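Local atomic coordinates of peptide methionine sulfoxide reductase msrA/msrB (Neisseria gonorrhoeae, PDB entry 2H30), a protein that reduces methionine sulfoxide in proteins, its N-terminal thioredoxin domain being able to take electrons from DsbD and pass them to the downstream reductase domains. Residues V121-A126 / K139-E144; T41-W46 / N73-A78; D66-S71 / Q146-I151; Q59-A64 / Y100-V105. The protein carries 2 engineered substitutions. All coordinates share one frame; numbering follows the deposited sequence.

Contact 1 (V121-A126 / K139-E144)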
loop_
_atom_site.group_PDB
_atom_site.type_symbol
_atom_site.label_atom_id
_atom_site.label_comp_id
_atom_site.label_asym_id
_atom_site.label_seq_id
_atom_site.Cartn_x
_atom_site.Cartn_y
_atom_site.Cartn_z
ATOM N N VAL A 121 -5.065 3.795 11.320
ATOM C CA VAL A 121 -4.954 5.176 10.882
ATOM C C VAL A 121 -4.384 5.212 9.487
ATOM O O VAL A 121 -3.619 4.356 9.113
ATOM C CB VAL A 121 -4.170 6.074 11.829
ATOM C CG1 VAL A 121 -4.747 6.031 13.277
ATOM C CG2 VAL A 121 -2.740 5.811 11.807
ATOM N N TYR A 122 -4.834 6.190 8.736
ATOM C CA TYR A 122 -4.376 6.336 7.344
ATOM C C TYR A 122 -3.773 7.697 7.123
ATOM O O TYR A 122 -4.204 8.720 7.771
ATOM C CB TYR A 122 -5.552 6.189 6.400
ATOM C CG TYR A 122 -6.243 4.833 6.413
ATOM C CD1 TYR A 122 -5.499 3.639 6.366
ATOM C CD2 TYR A 122 -7.613 4.748 6.410
ATOM C CE1 TYR A 122 -6.152 2.387 6.276
ATOM C CE2 TYR A 122 -8.255 3.491 6.361
ATOM C CZ TYR A 122 -7.503 2.348 6.276
ATOM O OH TYR A 122 -8.078 1.121 6.170
ATOM N N PRO A 123 -2.816 7.764 6.198
ATOM C CA PRO A 123 -2.173 6.590 5.577
ATOM C C PRO A 123 -1.307 5.879 6.608
ATOM O O PRO A 123 -0.956 6.452 7.647
ATOM C CB PRO A 123 -1.250 7.215 4.519
ATOM C CG PRO A 123 -1.110 8.659 4.926
ATOM C CD PRO A 123 -2.207 9.054 5.808
ATOM N N SER A 124 -1.024 4.626 6.322
ATOM C CA SER A 124 0.046 3.913 7.021
ATOM C C SER A 124 0.728 3.038 6.009
ATOM O O SER A 124 0.168 2.781 4.917
ATOM C CB SER A 124 -0.510 2.982 8.118
ATOM O OG SER A 124 -0.940 3.766 9.245
ATOM N N TRP A 125 1.939 2.603 6.356
ATOM C CA TRP A 125 2.748 1.802 5.408
ATOM C C TRP A 125 3.221 0.543 6.073
ATOM O O TRP A 125 3.464 0.555 7.292
ATOM C CB TRP A 125 3.973 2.619 5.014
ATOM C CG TRP A 125 3.599 3.841 4.153
ATOM C CD1 TRP A 125 3.139 5.091 4.601
ATOM C CD2 TRP A 125 3.746 3.941 2.750
ATOM N NE1 TRP A 125 2.963 5.918 3.494
ATOM C CE2 TRP A 125 3.316 5.238 2.355
ATOM C CE3 TRP A 125 4.131 3.030 1.766
ATOM C CZ2 TRP A 125 3.336 5.656 0.998
ATOM C CZ3 TRP A 125 4.162 3.433 0.411
ATOM C CH2 TRP A 125 3.742 4.750 0.041
ATOM N N ALA A 126 3.334 -0.521 5.287
ATOM C CA ALA A 126 4.001 -1.721 5.819
ATOM C C ALA A 126 5.078 -2.184 4.865
ATOM O O ALA A 126 4.925 -2.072 3.661
ATOM C CB ALA A 126 2.979 -2.842 6.055
ATOM N N LYS A 139 2.989 4.329 11.018
ATOM C CA LYS A 139 1.731 5.092 11.049
ATOM C C LYS A 139 1.982 6.458 10.420
ATOM O O LYS A 139 2.970 7.130 10.761
ATOM C CB LYS A 139 1.345 5.329 12.513
ATOM C CG LYS A 139 0.090 6.067 12.761
ATOM C CD LYS A 139 -0.198 6.022 14.301
ATOM C CE LYS A 139 -0.611 4.594 14.726
ATOM N NZ LYS A 139 -0.802 4.351 16.210
ATOM N N GLY A 140 1.087 6.836 9.516
ATOM C CA GLY A 140 1.084 8.175 8.892
ATOM C C GLY A 140 1.894 8.206 7.630
ATOM O O GLY A 140 2.305 7.158 7.131
ATOM N N SER A 141 2.025 9.423 7.117
ATOM C CA SER A 141 2.693 9.648 5.843
ATOM C C SER A 141 4.178 9.467 5.944
ATOM O O SER A 141 4.782 9.714 7.010
ATOM C CB SER A 141 2.465 11.072 5.363
ATOM O OG SER A 141 1.119 11.321 5.217
ATOM N N ILE A 142 4.781 9.100 4.808
ATOM C CA ILE A 142 6.231 9.060 4.685
ATOM C C ILE A 142 6.589 9.830 3.417
ATOM O O ILE A 142 5.778 9.878 2.472
ATOM C CB ILE A 142 6.869 7.672 4.677
ATOM C CG1 ILE A 142 6.411 6.839 3.471
ATOM C CG2 ILE A 142 6.586 6.945 6.006
ATOM C CD1 ILE A 142 7.030 5.442 3.385
ATOM N N ASN A 143 7.781 10.433 3.453
ATOM C CA ASN A 143 8.284 11.078 2.241
ATOM C C ASN A 143 9.103 10.147 1.352
ATOM O O ASN A 143 9.358 8.988 1.721
ATOM C CB ASN A 143 9.037 12.380 2.603
ATOM C CG ASN A 143 10.229 12.148 3.480
ATOM O OD1 ASN A 143 10.985 11.197 3.317
ATOM N ND2 ASN A 143 10.422 13.064 4.486
ATOM N N GLU A 144 9.523 10.644 0.180
ATOM C CA GLU A 144 10.225 9.752 -0.811
ATOM C C GLU A 144 11.557 9.202 -0.303
ATOM O O GLU A 144 11.831 7.977 -0.437
ATOM C CB GLU A 144 10.442 10.450 -2.116
ATOM C CG GLU A 144 10.955 9.522 -3.122
ATOM C CD GLU A 144 11.169 10.196 -4.468
ATOM O OE1 GLU A 144 11.656 9.516 -5.397
ATOM O OE2 GLU A 144 10.780 11.381 -4.585
HETATM O O HOH W 1 2.470 8.677 2.686
#
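Ile142 lies over one face of the Trp125 indole. Its CG1 is 3.7 Å from the centroid of the five-membered ring and only 16° off the normal, a CH-pi contact, and CD1 reaches on to the shared bond, 3.7 Å from Trp125 CD2. CG1 gets there because it stands between the backbone N and the carbonyl carbon (chi1 63°). The indole edge is used too: Gly140 O lies in its plane, 3.4 Å from Trp125 CD1, while a water accepts from Trp125 NE1 at 2.9 Å and from Ile142 N, tying ring to loop. Two residues before Trp125, Pro123 follows a cis peptide, the cis-proline before an inner strand of thioredoxin folds; its side chain touches the probable CxxC site at the start of helix 51-64. The loop reaches this proline through Ser141, whose OG is 3.5 Å from Pro123 CG and is hydrogen-bonded to Glu56, and through a weak, bent bond from Gly140 N to Pro123 O (2.8 Å, 125°). Lys139 pairs with Ser124 as an antiparallel non-hydrogen-bonded pair, its CA 3.5 Å from Ser124 OG, and that hydroxyl donates to Val121 O from above the carbonyl plane.

Contact 2 (T41-W46 / N73-A78)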
loop_
_atom_site.group_PDB
_atom_site.type_symbol
_atom_site.label_atom_id
_atom_site.label_comp_id
_atom_site.label_asym_id
_atom_site.label_seq_id
_atom_site.Cartn_x
_atom_site.Cartn_y
_atom_site.Cartn_z
ATOM N N THR A 41 8.077 -5.837 -0.377
ATOM C CA THR A 41 6.889 -5.145 -0.817
ATOM C C THR A 41 6.617 -4.015 0.146
ATOM O O THR A 41 6.568 -4.205 1.389
ATOM C CB THR A 41 5.689 -6.109 -0.860
ATOM O OG1 THR A 41 6.005 -7.128 -1.855
ATOM C CG2 THR A 41 4.426 -5.405 -1.355
ATOM N N LEU A 42 6.424 -2.824 -0.434
ATOM C CA LEU A 42 6.098 -1.632 0.372
ATOM C C LEU A 42 4.640 -1.354 0.103
ATOM O O LEU A 42 4.244 -1.178 -1.066
ATOM C CB LEU A 42 6.983 -0.460 -0.087
ATOM C CG LEU A 42 6.671 0.808 0.687
ATOM C CD1 LEU A 42 6.961 0.688 2.204
ATOM C CD2 LEU A 42 7.556 1.895 -0.032
ATOM N N ILE A 43 3.827 -1.390 1.160
ATOM C CA ILE A 43 2.361 -1.294 0.996
ATOM C C ILE A 43 1.847 -0.026 1.630
ATOM O O ILE A 43 2.132 0.226 2.816
ATOM C CB ILE A 43 1.641 -2.450 1.692
ATOM C CG1 ILE A 43 2.161 -3.792 1.145
ATOM C CG2 ILE A 43 0.116 -2.309 1.503
ATOM C CD1 ILE A 43 1.600 -4.962 1.957
ATOM N N LYS A 44 1.101 0.747 0.887
ATOM C CA LYS A 44 0.433 1.960 1.456
ATOM C C LYS A 44 -1.051 1.632 1.680
ATOM O O LYS A 44 -1.724 1.285 0.674
ATOM C CB LYS A 44 0.504 3.109 0.453
ATOM C CG LYS A 44 -0.104 4.392 1.081
ATOM C CD LYS A 44 -0.069 5.529 0.110
ATOM C CE LYS A 44 -0.171 6.845 0.987
ATOM N NZ LYS A 44 0.252 7.914 0.156
ATOM N N PHE A 45 -1.511 1.766 2.931
ATOM C CA PHE A 45 -2.935 1.587 3.277
ATOM C C PHE A 45 -3.572 2.959 3.272
ATOM O O PHE A 45 -3.036 3.915 3.865
ATOM C CB PHE A 45 -3.072 0.979 4.682
ATOM C CG PHE A 45 -2.537 -0.420 4.756
ATOM C CD1 PHE A 45 -1.179 -0.665 4.955
ATOM C CD2 PHE A 45 -3.396 -1.481 4.551
ATOM C CE1 PHE A 45 -0.717 -2.004 4.993
ATOM C CE2 PHE A 45 -2.946 -2.825 4.615
ATOM C CZ PHE A 45 -1.611 -3.099 4.825
ATOM N N TRP A 46 -4.756 3.028 2.675
ATOM C CA TRP A 46 -5.455 4.303 2.547
ATOM C C TRP A 46 -6.961 4.106 2.453
ATOM O O TRP A 46 -7.442 2.966 2.370
ATOM C CB TRP A 46 -4.923 5.073 1.323
ATOM C CG TRP A 46 -5.179 4.421 -0.008
ATOM C CD1 TRP A 46 -4.448 3.393 -0.573
ATOM C CD2 TRP A 46 -6.143 4.813 -0.981
ATOM N NE1 TRP A 46 -4.963 3.095 -1.850
ATOM C CE2 TRP A 46 -6.026 3.934 -2.083
ATOM C CE3 TRP A 46 -7.166 5.768 -0.976
ATOM C CZ2 TRP A 46 -6.807 4.042 -3.226
ATOM C CZ3 TRP A 46 -7.981 5.853 -2.119
ATOM C CH2 TRP A 46 -7.812 5.001 -3.216
ATOM N N ASN A 73 8.446 -4.150 -4.635
ATOM C CA ASN A 73 7.082 -4.057 -5.153
ATOM C C ASN A 73 6.388 -2.923 -4.398
ATOM O O ASN A 73 6.383 -2.950 -3.176
ATOM C CB ASN A 73 6.308 -5.326 -4.848
ATOM C CG ASN A 73 7.010 -6.615 -5.383
ATOM O OD1 ASN A 73 7.168 -7.588 -4.654
ATOM N ND2 ASN A 73 7.432 -6.567 -6.617
ATOM N N LEU A 74 5.837 -1.956 -5.119
ATOM C CA LEU A 74 5.064 -0.905 -4.440
ATOM C C LEU A 74 3.598 -1.103 -4.783
ATOM O O LEU A 74 3.184 -1.134 -5.964
ATOM C CB LEU A 74 5.517 0.453 -4.953
ATOM C CG LEU A 74 6.318 1.212 -3.965
ATOM C CD1 LEU A 74 6.800 2.495 -4.628
ATOM C CD2 LEU A 74 5.477 1.611 -2.786
ATOM N N ILE A 75 2.821 -1.325 -3.725
ATOM C CA ILE A 75 1.381 -1.469 -3.913
ATOM C C ILE A 75 0.596 -0.668 -2.885
ATOM O O ILE A 75 1.159 -0.236 -1.874
ATOM C CB ILE A 75 0.958 -2.940 -3.886
ATOM C CG1 ILE A 75 1.202 -3.487 -2.516
ATOM C CG2 ILE A 75 1.715 -3.765 -4.981
ATOM C CD1 ILE A 75 0.515 -4.812 -2.300
ATOM N N THR A 76 -0.679 -0.446 -3.164
ATOM C CA THR A 76 -1.519 0.219 -2.159
ATOM C C THR A 76 -2.707 -0.703 -1.871
ATOM O O THR A 76 -3.055 -1.533 -2.724
ATOM C CB THR A 76 -2.022 1.617 -2.601
ATOM O OG1 THR A 76 -3.113 1.478 -3.525
ATOM C CG2 THR A 76 -0.831 2.401 -3.235
ATOM N N VAL A 77 -3.294 -0.529 -0.700
ATOM C CA VAL A 77 -4.453 -1.316 -0.284
ATOM C C VAL A 77 -5.555 -0.373 0.188
ATOM O O VAL A 77 -5.345 0.424 1.101
ATOM C CB VAL A 77 -4.106 -2.217 0.849
ATOM C CG1 VAL A 77 -5.389 -2.929 1.392
ATOM C CG2 VAL A 77 -3.086 -3.284 0.363
ATOM N N ALA A 78 -6.726 -0.536 -0.439
ATOM C CA ALA A 78 -7.970 0.074 0.067
ATOM C C ALA A 78 -8.819 -1.080 0.565
ATOM O O ALA A 78 -8.680 -2.185 0.072
ATOM C CB ALA A 78 -8.710 0.834 -0.987
#
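The side chains of Leu42 and Leu74 run alongside each other on one face of the sheet, and their CD2 atoms meet at 3.5 Å, tighter than usual for two methyls. On the other face Ile43 CG2 comes equally close to Val77 CG2. Next to that pair Ile43 and Ile75 run in step, and Phe45 CD2 rests 3.8 Å from Val77 CB; Ile43 CG2 also lies over the Phe45 ring, offset toward its rim. The two strands are in parallel register, twisted by 28°, and five backbone bonds join them, starting with Leu42 N to Asn73 O at 2.7 Å. They are the first and last pieces of a beta-alpha-beta crossover through helix 51-64, at the centre of the thioredoxin fold. The face carrying Leu42, Lys44, Leu74 and Thr76 lies toward that helix, whose Glu56 takes the amine of the extended, buried Lys44 in a salt bridge. The face carrying Ile43 and Ile75 meets helix 16-20 instead. Looser spots lie among these pairs: Lys44 CB and Thr76 CG2 are 4.0 Å apart, and Ala78 CB sits 4.2 Å from Trp46 CE2. At Trp46 a side-chain hydrogen bond is added. A chi1 of 65°, with CG flanked by N and C, swings the indole across to Thr76, and NE1 donates to OG1 at 3.0 Å (152°), the hydroxyl lying a little out of the ring plane. Thr76 OG1 has a second partner in Pro104 O. Of the residues that touch, Leu74 alone is partly exposed; the other eleven are buried.

Contact 3 (D66-S71 / Q146-I151); sequences DAKFSS and QALALI
Phe69 and Leu148 head an apolar contact between the loop that follows helix 51-64 and the flank of helix 144-152, near the edge of the domain and held by van der Waals and CH-pi contacts. Leu148 CD2 stands over the centre of the Phe69 ring, 3.6 Å from the centroid and 13° off its normal, the leucine coming in roughly perpendicular to the phenylalanine side chain. Leu148 CG follows behind, 3.6 Å from Phe69 CZ. One helical position earlier, Ala147 CB touches the ring in its plane, at the edge, 3.8 Å from CE1. Ile151, a turn further along, reaches in with CD1, 3.9 Å from Phe69 CD1 and close to Lys68 O and Ser71 OG; its chi1 of 66° sends CG1 toward the loop. In the thioredoxin fold this joins the C-terminal helix to the link between a crossover helix and its strand, 73-78. The same ring stacks with Trp63 of helix 51-64, while Ala147 and Ile151 reach Leu42 of the sheet. Toward solvent the contact is looser and more polar. Lys68 CB touches Leu148 CD2 at 3.8 Å, but the rest of the lysine bends back to a salt bridge with Asp66, NZ to OD1 3.0 Å. Asp66 OD1 also accepts from Lys68 N on its anti lone pair, closing an Asx turn, so one carboxylate oxygen grips backbone and side chain of the same residue and probably steadies the 3-10 turn that presents Phe69.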
loop_
_atom_site.group_PDB
_atom_site.type_symbol
_atom_site.label_atom_id
_atom_site.label_comp_id
_atom_site.label_asym_id
_atom_site.label_seq_id
_atom_site.Cartn_x
_atom_site.Cartn_y
_atom_site.Cartn_z
ATOM N N ASP A 66 8.975 4.675 -10.773
ATOM C CA ASP A 66 10.343 5.228 -10.757
ATOM C C ASP A 66 11.372 4.126 -10.648
ATOM O O ASP A 66 11.294 3.237 -9.790
ATOM C CB ASP A 66 10.492 6.147 -9.535
ATOM C CG ASP A 66 11.703 7.078 -9.639
ATOM O OD1 ASP A 66 12.840 6.597 -9.500
ATOM O OD2 ASP A 66 11.503 8.291 -9.930
ATOM N N ALA A 67 12.451 4.240 -11.442
ATOM C CA ALA A 67 13.517 3.258 -11.325
ATOM C C ALA A 67 14.143 3.127 -9.919
ATOM O O ALA A 67 14.597 2.036 -9.570
ATOM C CB ALA A 67 14.635 3.609 -12.326
ATOM N N LYS A 68 14.153 4.211 -9.132
ATOM C CA LYS A 68 14.732 4.136 -7.777
ATOM C C LYS A 68 13.996 3.128 -6.896
ATOM O O LYS A 68 14.548 2.657 -5.911
ATOM C CB LYS A 68 14.712 5.484 -7.076
ATOM C CG LYS A 68 15.619 6.479 -7.719
ATOM C CD LYS A 68 15.712 7.724 -6.869
ATOM C CE LYS A 68 14.451 8.534 -6.867
ATOM N NZ LYS A 68 14.115 8.995 -8.262
ATOM N N PHE A 69 12.739 2.845 -7.262
ATOM C CA PHE A 69 11.945 1.904 -6.460
ATOM C C PHE A 69 11.925 0.527 -7.074
ATOM O O PHE A 69 11.183 -0.335 -6.612
ATOM C CB PHE A 69 10.489 2.440 -6.320
ATOM C CG PHE A 69 10.406 3.591 -5.336
ATOM C CD1 PHE A 69 10.199 3.309 -3.951
ATOM C CD2 PHE A 69 10.630 4.922 -5.725
ATOM C CE1 PHE A 69 10.134 4.339 -3.007
ATOM C CE2 PHE A 69 10.595 5.993 -4.719
ATOM C CZ PHE A 69 10.317 5.676 -3.349
ATOM N N SER A 70 12.727 0.306 -8.124
ATOM C CA SER A 70 12.574 -0.929 -8.861
ATOM C C SER A 70 12.941 -2.184 -8.079
ATOM O O SER A 70 12.510 -3.281 -8.481
ATOM C CB SER A 70 13.313 -0.874 -10.191
ATOM O OG SER A 70 14.679 -0.824 -9.911
ATOM N N SER A 71 13.672 -2.038 -6.980
ATOM C CA SER A 71 14.076 -3.217 -6.193
ATOM C C SER A 71 12.930 -3.733 -5.313
ATOM O O SER A 71 13.104 -4.768 -4.670
ATOM C CB SER A 71 15.298 -2.926 -5.301
ATOM O OG SER A 71 14.951 -1.981 -4.306
ATOM N N GLN A 146 12.286 8.712 2.998
ATOM C CA GLN A 146 11.935 7.683 3.998
ATOM C C GLN A 146 11.503 6.364 3.318
ATOM O O GLN A 146 11.927 5.277 3.733
ATOM C CB GLN A 146 10.779 8.187 4.853
ATOM C CG GLN A 146 11.259 9.259 5.856
ATOM C CD GLN A 146 10.108 9.917 6.549
ATOM O OE1 GLN A 146 9.026 10.138 5.965
ATOM N NE2 GLN A 146 10.346 10.323 7.829
ATOM N N ALA A 147 10.726 6.473 2.251
ATOM C CA ALA A 147 10.317 5.246 1.519
ATOM C C ALA A 147 11.531 4.532 0.916
ATOM O O ALA A 147 11.668 3.321 0.977
ATOM C CB ALA A 147 9.282 5.603 0.426
ATOM N N LEU A 148 12.445 5.315 0.333
ATOM C CA LEU A 148 13.642 4.674 -0.212
ATOM C C LEU A 148 14.514 4.051 0.866
ATOM O O LEU A 148 15.115 2.994 0.612
ATOM C CB LEU A 148 14.429 5.751 -1.008
ATOM C CG LEU A 148 13.777 6.143 -2.339
ATOM C CD1 LEU A 148 14.505 7.376 -2.846
ATOM C CD2 LEU A 148 13.828 5.017 -3.410
ATOM N N ALA A 149 14.621 4.736 2.022
ATOM C CA ALA A 149 15.398 4.221 3.137
ATOM C C ALA A 149 14.796 2.885 3.596
ATOM O O ALA A 149 15.513 1.877 3.755
ATOM C CB ALA A 149 15.404 5.232 4.263
ATOM N N LEU A 150 13.457 2.835 3.653
ATOM C CA LEU A 150 12.811 1.574 4.121
ATOM C C LEU A 150 13.021 0.398 3.172
ATOM O O LEU A 150 13.171 -0.764 3.595
ATOM C CB LEU A 150 11.294 1.753 4.241
ATOM C CG LEU A 150 10.735 2.508 5.422
ATOM C CD1 LEU A 150 9.185 2.442 5.242
ATOM C CD2 LEU A 150 11.116 1.741 6.693
ATOM N N ILE A 151 13.025 0.634 1.863
ATOM C CA ILE A 151 13.163 -0.493 0.913
ATOM C C ILE A 151 14.596 -0.994 0.911
ATOM O O ILE A 151 14.831 -2.162 0.572
ATOM C CB ILE A 151 12.653 -0.239 -0.511
ATOM C CG1 ILE A 151 13.470 0.824 -1.234
ATOM C CG2 ILE A 151 11.162 0.170 -0.499
ATOM C CD1 ILE A 151 13.081 0.917 -2.759
#

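Contact 4 (Q59-A64 / Y100-V105); sequences QAEKWA and YPKLPV
A type I turn from Tyr100 to Leu103, closed by Leu103 N bonding to Tyr100 O, is set against the last turns of helix 51-64, near enough that the CA atoms of Glu61 and Leu103 are 4.7 Å apart. Glu61 carries the contact. With CG anti to the backbone N (chi1 -172°) and the chain extended beyond it, the carboxylate reaches the turn and takes the amide of its third residue: Lys102 N donates to OE2 at 2.8 Å and 166°, on the anti lone pair. Next to that bond OE2 also rests on Pro101, 3.3 Å from its CD. The other oxygen, OE1, lies in the plane of the Tyr100 ring at its edge, 3.4 Å from CD1, the carboxylate turned 72° against the ring. In the thioredoxin fold this clamps the crossover helix to the loop leading into strand 105-107, the neighbour of strand 73-78 in the sheet. The amine of Lys102 leads away and stays 6.1 Å from Glu61 OE2, so any attraction between the two charges would be modest. Nearer the helix the contact turns apolar. Leu103 CD1 sits against Ala60 CB at 3.7 Å, and the Leu103 side chain also touches Thr76 of strand 73-78 and Tyr95 of helix 90-95. One turn on from Ala60, Ala64 CB is only loosely met by Pro104 CD, at 4.4 Å.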
loop_
_atom_site.group_PDB
_atom_site.type_symbol
_atom_site.label_atom_id
_atom_site.label_comp_id
_atom_site.label_asym_id
_atom_site.label_seq_id
_atom_site.Cartn_x
_atom_site.Cartn_y
_atom_site.Cartn_z
ATOM N N GLN A 59 1.682 10.933 -5.934
ATOM C CA GLN A 59 3.002 10.695 -5.426
ATOM C C GLN A 59 3.341 9.203 -5.443
ATOM O O GLN A 59 4.389 8.805 -5.924
ATOM C CB GLN A 59 3.038 11.257 -4.002
ATOM C CG GLN A 59 4.368 11.148 -3.364
ATOM C CD GLN A 59 4.264 11.560 -1.872
ATOM O OE1 GLN A 59 3.487 10.972 -1.141
ATOM N NE2 GLN A 59 5.052 12.544 -1.446
ATOM N N ALA A 60 2.441 8.392 -4.887
ATOM C CA ALA A 60 2.689 6.940 -4.852
ATOM C C ALA A 60 2.779 6.365 -6.264
ATOM O O ALA A 60 3.579 5.472 -6.498
ATOM C CB ALA A 60 1.508 6.267 -4.066
ATOM N N GLU A 61 1.960 6.885 -7.167
ATOM C CA GLU A 61 2.020 6.401 -8.563
ATOM C C GLU A 61 3.391 6.717 -9.175
ATOM O O GLU A 61 3.959 5.873 -9.881
ATOM C CB GLU A 61 0.917 7.087 -9.368
ATOM C CG GLU A 61 0.833 6.463 -10.762
ATOM C CD GLU A 61 -0.091 7.210 -11.691
ATOM O OE1 GLU A 61 -0.222 8.471 -11.583
ATOM O OE2 GLU A 61 -0.701 6.548 -12.581
ATOM N N LYS A 62 3.890 7.926 -8.902
ATOM C CA LYS A 62 5.238 8.296 -9.383
ATOM C C LYS A 62 6.288 7.368 -8.847
ATOM O O LYS A 62 7.157 6.910 -9.584
ATOM C CB LYS A 62 5.579 9.724 -8.977
ATOM C CG LYS A 62 6.859 10.171 -9.649
ATOM C CD LYS A 62 7.172 11.616 -9.237
ATOM C CE LYS A 62 7.302 11.767 -7.722
ATOM N NZ LYS A 62 7.910 13.079 -7.340
ATOM N N TRP A 63 6.221 7.079 -7.547
ATOM C CA TRP A 63 7.197 6.199 -6.990
ATOM C C TRP A 63 7.130 4.839 -7.636
ATOM O O TRP A 63 8.183 4.223 -7.937
ATOM C CB TRP A 63 7.011 6.044 -5.468
ATOM C CG TRP A 63 7.173 7.325 -4.695
ATOM C CD1 TRP A 63 7.576 8.579 -5.152
ATOM C CD2 TRP A 63 6.906 7.483 -3.305
ATOM N NE1 TRP A 63 7.570 9.487 -4.131
ATOM C CE2 TRP A 63 7.152 8.848 -2.978
ATOM C CE3 TRP A 63 6.468 6.608 -2.304
ATOM C CZ2 TRP A 63 6.998 9.347 -1.694
ATOM C CZ3 TRP A 63 6.350 7.103 -0.986
ATOM C CH2 TRP A 63 6.613 8.451 -0.698
ATOM N N ALA A 64 5.901 4.351 -7.836
ATOM C CA ALA A 64 5.745 2.973 -8.341
ATOM C C ALA A 64 6.375 2.855 -9.724
ATOM O O ALA A 64 6.852 1.802 -10.087
ATOM C CB ALA A 64 4.246 2.572 -8.402
ATOM N N TYR A 100 -5.218 7.290 -11.927
ATOM C CA TYR A 100 -3.858 6.861 -11.552
ATOM C C TYR A 100 -3.574 5.497 -12.152
ATOM O O TYR A 100 -3.442 4.511 -11.416
ATOM C CB TYR A 100 -3.705 6.824 -10.006
ATOM C CG TYR A 100 -3.916 8.228 -9.455
ATOM C CD1 TYR A 100 -2.946 9.206 -9.607
ATOM C CD2 TYR A 100 -5.137 8.574 -8.862
ATOM C CE1 TYR A 100 -3.189 10.530 -9.167
ATOM C CE2 TYR A 100 -5.372 9.893 -8.406
ATOM C CZ TYR A 100 -4.409 10.835 -8.578
ATOM O OH TYR A 100 -4.562 12.156 -8.181
ATOM N N PRO A 101 -3.462 5.458 -13.470
ATOM C CA PRO A 101 -3.441 4.156 -14.143
ATOM C C PRO A 101 -2.224 3.312 -13.817
ATOM O O PRO A 101 -2.276 2.102 -14.069
ATOM C CB PRO A 101 -3.501 4.539 -15.626
ATOM C CG PRO A 101 -2.883 5.875 -15.690
ATOM C CD PRO A 101 -3.413 6.585 -14.437
ATOM N N LYS A 102 -1.132 3.860 -13.297
ATOM C CA LYS A 102 0.013 3.054 -12.964
ATOM C C LYS A 102 0.153 2.732 -11.481
ATOM O O LYS A 102 1.169 2.187 -11.056
ATOM C CB LYS A 102 1.264 3.755 -13.434
ATOM C CG LYS A 102 1.298 3.990 -14.980
ATOM C CD LYS A 102 1.574 2.691 -15.709
ATOM C CE LYS A 102 1.708 2.955 -17.225
ATOM N NZ LYS A 102 0.479 3.633 -17.801
ATOM N N LEU A 103 -0.875 3.064 -10.690
ATOM C CA LEU A 103 -0.850 2.758 -9.276
ATOM C C LEU A 103 -1.617 1.467 -8.924
ATOM O O LEU A 103 -2.834 1.410 -9.141
ATOM C CB LEU A 103 -1.569 3.917 -8.553
ATOM C CG LEU A 103 -1.464 3.805 -6.993
ATOM C CD1 LEU A 103 -0.036 3.870 -6.495
ATOM C CD2 LEU A 103 -2.312 4.918 -6.430
ATOM N N PRO A 104 -0.941 0.455 -8.363
ATOM C CA PRO A 104 -1.709 -0.720 -7.964
ATOM C C PRO A 104 -2.568 -0.487 -6.744
ATOM O O PRO A 104 -2.061 0.077 -5.747
ATOM C CB PRO A 104 -0.628 -1.781 -7.686
ATOM C CG PRO A 104 0.642 -1.207 -8.297
ATOM C CD PRO A 104 0.509 0.293 -8.185
ATOM N N VAL A 105 -3.865 -0.792 -6.871
ATOM C CA VAL A 105 -4.757 -0.656 -5.755
ATOM C C VAL A 105 -5.395 -2.004 -5.471
ATOM O O VAL A 105 -6.379 -2.377 -6.169
ATOM C CB VAL A 105 -5.836 0.418 -5.960
ATOM C CG1 VAL A 105 -6.707 0.470 -4.706
ATOM C CG2 VAL A 105 -5.183 1.820 -6.258
#

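In the fold
From the N terminus, strand 41-45 begins contact 2, and helix 51-64 then brings in 59-64 of contact 4 and, just past its end, 66-71 of contact 3. Contact 2 closes first, at strand 73-78, while those two are still open, so it crosses both. Contact 4 closes next, at 100-105, crossing contact 3. Contact 1 is a local closure, 121-126 back to 139-144, and falls wholly within the long loop that contact 3 shuts at helix 144-152. Contacts 1 and 2 share the sheet, strand 124-128 bonding to 41-45. Trp63 lies where several meet, touching Trp125, Leu74, Phe69 and Ala147 between helix 51-64, the sheet and the C-terminal helix.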